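Local coordinates for protein Abbfa_003403 (Acinetobacter baumannii, PDB 4ZXH) that probably assembles a peptide product as a four-domain nonribosomal peptide synthetase, with condensation, adenylation, carrier and thioesterase domains in one chain, at residues A[637-651]-A[762-774]. Numbering follows the deposited sequence.
Sequences VRIGHPSIINFLLSM and VYGPTETTVWSSA
The YGPTE motif of the adenylation domain, a signature of ANL-superfamily enzymes that in relatives helps bind the adenylate, leads into a loop that packs against strand 637-640 and helix 641-651. F647 and T769 bury the most surface here. V770 CB sits over one face of the F647 ring, 3.7 Å from its centroid and 19° off the normal, a CH-pi contact. The phenyl group reaches the loop because CG stands anti to the backbone N (chi1 163°). F647 CE1 also comes 3.7 Å from W771 CD1, the ring planes inclined at 55°. W771 NE1 hydrogen-bonds to Q715 OE1. One helical turn on, M651 CE meets W771 CB at 4.2 Å and also touches A774 CB. Toward the strand, both branches of T769 meet the first segment: CG2 lies by S643 and 4.1 Å from F647 CB, OG1 by S643 and I639, and OG1 is also hydrogen-bonded to G818 O. I639 CD1 rests 3.7 Å from T766 O, and V637 CB lies 3.9 Å from T766 CG2. The segments are thus joined by van der Waals packing, mostly apolar, while the polar ends of T769, W771 and E767, the last hydrogen-bonded to Y823, tie the loop to other parts of the domain.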
ATOM      1  N   VAL A 637     -14.560 -31.641  22.216  1.00 29.36           N
ATOM      2  CA  VAL A 637     -15.737 -31.504  21.388  1.00 21.81           C
ATOM      3  C   VAL A 637     -16.325 -32.875  21.138  1.00 33.76           C
ATOM      4  O   VAL A 637     -15.699 -33.715  20.497  1.00 35.91           O
ATOM      5  CB  VAL A 637     -15.406 -30.812  20.041  1.00 30.02           C
ATOM      6  CG1 VAL A 637     -16.653 -30.729  19.147  1.00 24.78           C
ATOM      7  CG2 VAL A 637     -14.822 -29.427  20.279  1.00 21.92           C
ATOM      8  N   ARG A 638     -17.523 -33.117  21.659  1.00 32.44           N
ATOM      9  CA  ARG A 638     -18.162 -34.421  21.504  1.00 27.71           C
ATOM     10  C   ARG A 638     -18.975 -34.463  20.233  1.00 24.22           C
ATOM     11  O   ARG A 638     -19.937 -33.720  20.071  1.00 27.15           O
ATOM     12  CB  ARG A 638     -19.057 -34.748  22.701  1.00 33.86           C
ATOM     13  CG  ARG A 638     -18.306 -35.079  23.968  1.00 32.33           C
ATOM     14  CD  ARG A 638     -19.240 -35.013  25.151  1.00 33.92           C
ATOM     15  NE  ARG A 638     -20.077 -36.191  25.300  1.00 42.89           N
ATOM     16  CZ  ARG A 638     -21.275 -36.190  25.871  1.00 46.41           C
ATOM     17  NH1 ARG A 638     -21.815 -35.055  26.302  1.00 43.71           N
ATOM     18  NH2 ARG A 638     -21.950 -37.325  25.980  1.00 52.16           N
ATOM     19  N   ILE A 639     -18.589 -35.352  19.334  1.00 28.68           N
ATOM     20  CA  ILE A 639     -19.232 -35.456  18.039  1.00 24.46           C
ATOM     21  C   ILE A 639     -20.028 -36.744  17.995  1.00 33.62           C
ATOM     22  O   ILE A 639     -19.530 -37.807  18.411  1.00 36.96           O
ATOM     23  CB  ILE A 639     -18.188 -35.410  16.895  1.00 21.79           C
ATOM     24  CG1 ILE A 639     -17.460 -34.077  16.926  1.00 21.36           C
ATOM     25  CG2 ILE A 639     -18.852 -35.595  15.539  1.00 24.79           C
ATOM     26  CD1 ILE A 639     -18.385 -32.884  16.659  1.00 22.06           C
ATOM     27  N   GLY A 640     -21.271 -36.632  17.523  1.00 36.47           N
ATOM     28  CA  GLY A 640     -22.189 -37.756  17.415  1.00 24.12           C
ATOM     29  C   GLY A 640     -22.081 -38.417  16.057  1.00 31.95           C
ATOM     30  O   GLY A 640     -21.516 -37.855  15.116  1.00 34.82           O
ATOM     31  N   HIS A 641     -22.607 -39.624  15.939  1.00 33.14           N
ATOM     32  CA  HIS A 641     -22.453 -40.339  14.683  1.00 34.05           C
ATOM     33  C   HIS A 641     -23.335 -39.798  13.560  1.00 38.39           C
ATOM     34  O   HIS A 641     -22.933 -39.863  12.397  1.00 41.75           O
ATOM     35  CB  HIS A 641     -22.701 -41.831  14.886  1.00 33.63           C
ATOM     36  CG  HIS A 641     -21.467 -42.593  15.265  1.00 38.85           C
ATOM     37  ND1 HIS A 641     -21.334 -43.252  16.469  1.00 43.70           N
ATOM     38  CD2 HIS A 641     -20.301 -42.785  14.599  1.00 36.29           C
ATOM     39  CE1 HIS A 641     -20.144 -43.823  16.525  1.00 47.11           C
ATOM     40  NE2 HIS A 641     -19.495 -43.547  15.407  1.00 42.40           N
ATOM     41  N   PRO A 642     -24.537 -39.279  13.884  1.00 46.12           N
ATOM     42  CA  PRO A 642     -25.256 -38.626  12.774  1.00 49.42           C
ATOM     43  C   PRO A 642     -24.464 -37.507  12.050  1.00 41.81           C
ATOM     44  O   PRO A 642     -24.479 -37.504  10.822  1.00 42.76           O
ATOM     45  CB  PRO A 642     -26.507 -38.076  13.460  1.00 29.67           C
ATOM     46  CG  PRO A 642     -26.776 -39.070  14.555  1.00 29.53           C
ATOM     47  CD  PRO A 642     -25.434 -39.558  15.029  1.00 27.89           C
ATOM     48  N   SER A 643     -23.780 -36.612  12.768  1.00 34.84           N
ATOM     49  CA  SER A 643     -22.934 -35.582  12.124  1.00 36.25           C
ATOM     50  C   SER A 643     -21.929 -36.201  11.167  1.00 38.07           C
ATOM     51  O   SER A 643     -21.808 -35.774  10.031  1.00 46.34           O
ATOM     52  CB  SER A 643     -22.140 -34.751  13.149  1.00 42.11           C
ATOM     53  OG  SER A 643     -22.860 -34.530  14.350  1.00 64.41           O
ATOM     54  N   ILE A 644     -21.196 -37.199  11.657  1.00 34.91           N
ATOM     55  CA  ILE A 644     -20.124 -37.827  10.904  1.00 33.29           C
ATOM     56  C   ILE A 644     -20.625 -38.364   9.575  1.00 33.05           C
ATOM     57  O   ILE A 644     -20.044 -38.080   8.536  1.00 33.03           O
ATOM     58  CB  ILE A 644     -19.468 -38.981  11.702  1.00 36.01           C
ATOM     59  CG1 ILE A 644     -18.768 -38.430  12.930  1.00 34.19           C
ATOM     60  CG2 ILE A 644     -18.456 -39.767  10.841  1.00 24.51           C
ATOM     61  CD1 ILE A 644     -18.033 -39.464  13.683  1.00 32.66           C
ATOM     62  N   ILE A 645     -21.709 -39.129   9.607  1.00 32.67           N
ATOM     63  CA  ILE A 645     -22.177 -39.786   8.405  1.00 29.11           C
ATOM     64  C   ILE A 645     -22.743 -38.725   7.431  1.00 38.47           C
ATOM     65  O   ILE A 645     -22.548 -38.818   6.219  1.00 45.48           O
ATOM     66  CB  ILE A 645     -23.210 -40.917   8.745  1.00 30.05           C
ATOM     67  CG1 ILE A 645     -23.644 -41.656   7.478  1.00 36.16           C
ATOM     68  CG2 ILE A 645     -24.406 -40.405   9.567  1.00 30.36           C
ATOM     69  CD1 ILE A 645     -22.522 -42.482   6.881  1.00 39.60           C
ATOM     70  N   ASN A 646     -23.402 -37.699   7.963  1.00 33.06           N
ATOM     71  CA  ASN A 646     -23.797 -36.556   7.153  1.00 36.50           C
ATOM     72  C   ASN A 646     -22.609 -35.939   6.426  1.00 41.45           C
ATOM     73  O   ASN A 646     -22.678 -35.643   5.237  1.00 44.72           O
ATOM     74  CB  ASN A 646     -24.461 -35.485   8.011  1.00 38.60           C
ATOM     75  CG  ASN A 646     -24.880 -34.276   7.200  1.00 44.55           C
ATOM     76  OD1 ASN A 646     -25.847 -34.315   6.442  1.00 41.04           O
ATOM     77  ND2 ASN A 646     -24.117 -33.202   7.325  1.00 46.24           N
ATOM     78  N   PHE A 647     -21.522 -35.738   7.160  1.00 34.27           N
ATOM     79  CA  PHE A 647     -20.307 -35.189   6.589  1.00 35.24           C
ATOM     80  C   PHE A 647     -19.734 -36.073   5.485  1.00 38.20           C
ATOM     81  O   PHE A 647     -19.496 -35.613   4.376  1.00 41.38           O
ATOM     82  CB  PHE A 647     -19.265 -34.983   7.684  1.00 34.92           C
ATOM     83  CG  PHE A 647     -17.863 -34.804   7.165  1.00 37.46           C
ATOM     84  CD1 PHE A 647     -17.490 -33.632   6.527  1.00 34.82           C
ATOM     85  CD2 PHE A 647     -16.916 -35.806   7.330  1.00 35.14           C
ATOM     86  CE1 PHE A 647     -16.208 -33.465   6.063  1.00 36.84           C
ATOM     87  CE2 PHE A 647     -15.631 -35.644   6.861  1.00 35.46           C
ATOM     88  CZ  PHE A 647     -15.280 -34.479   6.221  1.00 37.33           C
ATOM     89  N   LEU A 648     -19.516 -37.341   5.809  1.00 38.85           N
ATOM     90  CA  LEU A 648     -18.897 -38.291   4.897  1.00 39.83           C
ATOM     91  C   LEU A 648     -19.666 -38.422   3.598  1.00 42.40           C
ATOM     92  O   LEU A 648     -19.067 -38.375   2.520  1.00 49.66           O
ATOM     93  CB  LEU A 648     -18.764 -39.661   5.572  1.00 41.33           C
ATOM     94  CG  LEU A 648     -17.645 -39.656   6.615  1.00 36.42           C
ATOM     95  CD1 LEU A 648     -17.649 -40.908   7.466  1.00 33.66           C
ATOM     96  CD2 LEU A 648     -16.316 -39.481   5.906  1.00 36.38           C
ATOM     97  N   LEU A 649     -20.984 -38.575   3.695  1.00 39.13           N
ATOM     98  CA  LEU A 649     -21.820 -38.693   2.497  1.00 39.91           C
ATOM     99  C   LEU A 649     -21.780 -37.420   1.658  1.00 43.19           C
ATOM    100  O   LEU A 649     -21.738 -37.473   0.429  1.00 47.99           O
ATOM    101  CB  LEU A 649     -23.265 -39.022   2.868  1.00 38.27           C
ATOM    102  CG  LEU A 649     -23.535 -40.429   3.403  1.00 40.60           C
ATOM    103  CD1 LEU A 649     -25.013 -40.605   3.656  1.00 41.35           C
ATOM    104  CD2 LEU A 649     -23.023 -41.474   2.423  1.00 42.60           C
ATOM    105  N   SER A 650     -21.794 -36.277   2.334  1.00 43.08           N
ATOM    106  CA  SER A 650     -21.741 -34.981   1.671  1.00 43.57           C
ATOM    107  C   SER A 650     -20.431 -34.861   0.906  1.00 45.85           C
ATOM    108  O   SER A 650     -20.384 -34.372  -0.223  1.00 51.80           O
ATOM    109  CB  SER A 650     -21.862 -33.851   2.695  1.00 44.61           C
ATOM    110  OG  SER A 650     -22.390 -32.666   2.128  1.00 48.78           O
ATOM    111  N   MET A 651     -19.364 -35.330   1.533  1.00 40.78           N
ATOM    112  CA  MET A 651     -18.051 -35.252   0.931  1.00 43.33           C
ATOM    113  C   MET A 651     -17.981 -36.166  -0.277  1.00 50.75           C
ATOM    114  O   MET A 651     -17.353 -35.824  -1.286  1.00 52.00           O
ATOM    115  CB  MET A 651     -16.972 -35.602   1.957  1.00 35.60           C
ATOM    116  CG  MET A 651     -16.529 -34.381   2.757  1.00 37.68           C
ATOM    117  SD  MET A 651     -15.827 -33.043   1.724  1.00 41.14           S
ATOM    118  CE  MET A 651     -16.727 -31.692   2.398  1.00 30.31           C
ATOM    119  N   VAL A 762     -11.349 -26.045   1.616  1.00 35.54           N
ATOM    120  CA  VAL A 762     -12.353 -26.662   2.446  1.00 35.33           C
ATOM    121  C   VAL A 762     -12.223 -26.135   3.891  1.00 33.99           C
ATOM    122  O   VAL A 762     -11.115 -25.844   4.364  1.00 31.66           O
ATOM    123  CB  VAL A 762     -12.228 -28.206   2.325  1.00 36.45           C
ATOM    124  CG1 VAL A 762     -11.045 -28.734   3.096  1.00 29.61           C
ATOM    125  CG2 VAL A 762     -13.494 -28.887   2.736  1.00 44.97           C
ATOM    126  N   TYR A 763     -13.359 -25.944   4.562  1.00 27.19           N
ATOM    127  CA  TYR A 763     -13.389 -25.195   5.825  1.00 31.57           C
ATOM    128  C   TYR A 763     -14.430 -25.730   6.816  1.00 32.53           C
ATOM    129  O   TYR A 763     -15.467 -26.294   6.428  1.00 29.49           O
ATOM    130  CB  TYR A 763     -13.652 -23.697   5.560  1.00 36.45           C
ATOM    131  CG  TYR A 763     -14.068 -22.900   6.786  1.00 39.91           C
ATOM    132  CD1 TYR A 763     -13.125 -22.273   7.581  1.00 36.26           C
ATOM    133  CD2 TYR A 763     -15.416 -22.774   7.148  1.00 42.21           C
ATOM    134  CE1 TYR A 763     -13.503 -21.552   8.716  1.00 40.27           C
ATOM    135  CE2 TYR A 763     -15.802 -22.059   8.283  1.00 37.07           C
ATOM    136  CZ  TYR A 763     -14.839 -21.451   9.058  1.00 40.46           C
ATOM    137  OH  TYR A 763     -15.203 -20.741  10.176  1.00 40.65           O
ATOM    138  N   GLY A 764     -14.137 -25.546   8.097  1.00 28.13           N
ATOM    139  CA  GLY A 764     -15.086 -25.855   9.143  1.00 35.33           C
ATOM    140  C   GLY A 764     -14.390 -25.983  10.479  1.00 31.58           C
ATOM    141  O   GLY A 764     -13.295 -26.477  10.543  1.00 31.86           O
ATOM    142  N   PRO A 765     -15.023 -25.505  11.546  1.00 34.39           N
ATOM    143  CA  PRO A 765     -14.509 -25.706  12.899  1.00 23.07           C
ATOM    144  C   PRO A 765     -14.795 -27.122  13.353  1.00 31.54           C
ATOM    145  O   PRO A 765     -15.744 -27.720  12.853  1.00 33.39           O
ATOM    146  CB  PRO A 765     -15.306 -24.701  13.729  1.00 26.59           C
ATOM    147  CG  PRO A 765     -16.594 -24.572  12.990  1.00 33.88           C
ATOM    148  CD  PRO A 765     -16.230 -24.659  11.529  1.00 32.93           C
ATOM    149  N   THR A 766     -13.997 -27.636  14.288  1.00 30.51           N
ATOM    150  CA  THR A 766     -14.196 -28.954  14.863  1.00 21.43           C
ATOM    151  C   THR A 766     -15.623 -29.108  15.425  1.00 34.65           C
ATOM    152  O   THR A 766     -16.191 -30.210  15.430  1.00 37.82           O
ATOM    153  CB  THR A 766     -13.144 -29.234  15.986  1.00 21.64           C
ATOM    154  OG1 THR A 766     -11.818 -29.260  15.431  1.00 21.66           O
ATOM    155  CG2 THR A 766     -13.398 -30.570  16.675  1.00 24.30           C
ATOM    156  N   GLU A 767     -16.208 -27.998  15.869  1.00 32.54           N
ATOM    157  CA  GLU A 767     -17.535 -28.003  16.489  1.00 27.19           C
ATOM    158  C   GLU A 767     -18.690 -28.259  15.511  1.00 28.57           C
ATOM    159  O   GLU A 767     -19.823 -28.458  15.942  1.00 30.82           O
ATOM    160  CB  GLU A 767     -17.777 -26.674  17.216  1.00 26.23           C
ATOM    161  CG  GLU A 767     -16.956 -26.476  18.494  1.00 33.02           C
ATOM    162  CD  GLU A 767     -15.555 -25.902  18.248  1.00 38.22           C
ATOM    163  OE1 GLU A 767     -15.031 -26.054  17.118  1.00 25.43           O
ATOM    164  OE2 GLU A 767     -14.978 -25.299  19.195  1.00 44.10           O
ATOM    165  N   THR A 768     -18.430 -28.263  14.209  1.00 23.71           N
ATOM    166  CA  THR A 768     -19.514 -28.550  13.267  1.00 30.27           C
ATOM    167  C   THR A 768     -19.145 -29.704  12.352  1.00 30.07           C
ATOM    168  O   THR A 768     -19.721 -29.873  11.270  1.00 27.26           O
ATOM    169  CB  THR A 768     -19.909 -27.313  12.414  1.00 37.73           C
ATOM    170  OG1 THR A 768     -18.751 -26.758  11.780  1.00 47.53           O
ATOM    171  CG2 THR A 768     -20.546 -26.252  13.292  1.00 35.64           C
ATOM    172  N   THR A 769     -18.180 -30.485  12.826  1.00 23.27           N
ATOM    173  CA  THR A 769     -17.752 -31.778  12.256  1.00 34.52           C
ATOM    174  C   THR A 769     -16.905 -31.693  10.983  1.00 38.69           C
ATOM    175  O   THR A 769     -17.430 -31.683   9.871  1.00 45.03           O
ATOM    176  CB  THR A 769     -18.946 -32.690  11.978  1.00 25.55           C
ATOM    177  OG1 THR A 769     -19.768 -32.743  13.147  1.00 30.67           O
ATOM    178  CG2 THR A 769     -18.478 -34.091  11.644  1.00 27.00           C
ATOM    179  N   VAL A 770     -15.585 -31.663  11.195  1.00 39.71           N
ATOM    180  CA  VAL A 770     -14.547 -31.665  10.157  1.00 37.65           C
ATOM    181  C   VAL A 770     -14.637 -30.472   9.203  1.00 41.27           C
ATOM    182  O   VAL A 770     -13.996 -29.451   9.428  1.00 59.24           O
ATOM    183  CB  VAL A 770     -14.560 -32.967   9.329  1.00 37.72           C
ATOM    184  CG1 VAL A 770     -13.299 -33.030   8.495  1.00 41.49           C
ATOM    185  CG2 VAL A 770     -14.638 -34.198  10.241  1.00 22.78           C
ATOM    186  N   TRP A 771     -15.413 -30.595   8.136  1.00 36.20           N
ATOM    187  CA  TRP A 771     -15.609 -29.468   7.236  1.00 29.77           C
ATOM    188  C   TRP A 771     -17.092 -29.105   7.184  1.00 38.34           C
ATOM    189  O   TRP A 771     -17.956 -29.961   7.395  1.00 40.10           O
ATOM    190  CB  TRP A 771     -15.100 -29.783   5.825  1.00 26.58           C
ATOM    191  CG  TRP A 771     -13.658 -30.298   5.711  1.00 34.41           C
ATOM    192  CD1 TRP A 771     -13.255 -31.470   5.125  1.00 30.98           C
ATOM    193  CD2 TRP A 771     -12.448 -29.640   6.156  1.00 35.48           C
ATOM    194  NE1 TRP A 771     -11.876 -31.583   5.185  1.00 32.07           N
ATOM    195  CE2 TRP A 771     -11.361 -30.485   5.820  1.00 33.29           C
ATOM    196  CE3 TRP A 771     -12.181 -28.433   6.818  1.00 29.98           C
ATOM    197  CZ2 TRP A 771     -10.031 -30.157   6.120  1.00 30.22           C
ATOM    198  CZ3 TRP A 771     -10.853 -28.108   7.115  1.00 28.21           C
ATOM    199  CH2 TRP A 771      -9.799 -28.969   6.767  1.00 27.15           C
ATOM    200  N   SER A 772     -17.380 -27.839   6.890  1.00 37.75           N
ATOM    201  CA  SER A 772     -18.758 -27.367   6.763  1.00 28.79           C
ATOM    202  C   SER A 772     -19.022 -26.647   5.436  1.00 37.51           C
ATOM    203  O   SER A 772     -20.175 -26.532   5.014  1.00 40.95           O
ATOM    204  CB  SER A 772     -19.126 -26.443   7.926  1.00 33.64           C
ATOM    205  OG  SER A 772     -19.544 -27.183   9.062  1.00 38.80           O
ATOM    206  N   SER A 773     -17.971 -26.154   4.790  1.00 29.30           N
ATOM    207  CA  SER A 773     -18.109 -25.632   3.438  1.00 42.41           C
ATOM    208  C   SER A 773     -16.936 -26.082   2.583  1.00 45.39           C
ATOM    209  O   SER A 773     -15.910 -26.534   3.106  1.00 42.17           O
ATOM    210  CB  SER A 773     -18.223 -24.104   3.432  1.00 42.38           C
ATOM    211  OG  SER A 773     -17.016 -23.495   3.840  1.00 51.54           O
ATOM    212  N   ALA A 774     -17.099 -25.952   1.269  1.00 42.18           N
ATOM    213  CA  ALA A 774     -16.143 -26.494   0.317  1.00 36.80           C
ATOM    214  C   ALA A 774     -16.220 -25.784  -1.036  1.00 41.50           C
ATOM    215  O   ALA A 774     -17.288 -25.671  -1.629  1.00 51.98           O
ATOM    216  CB  ALA A 774     -16.377 -27.974   0.150  1.00 33.04           C
TER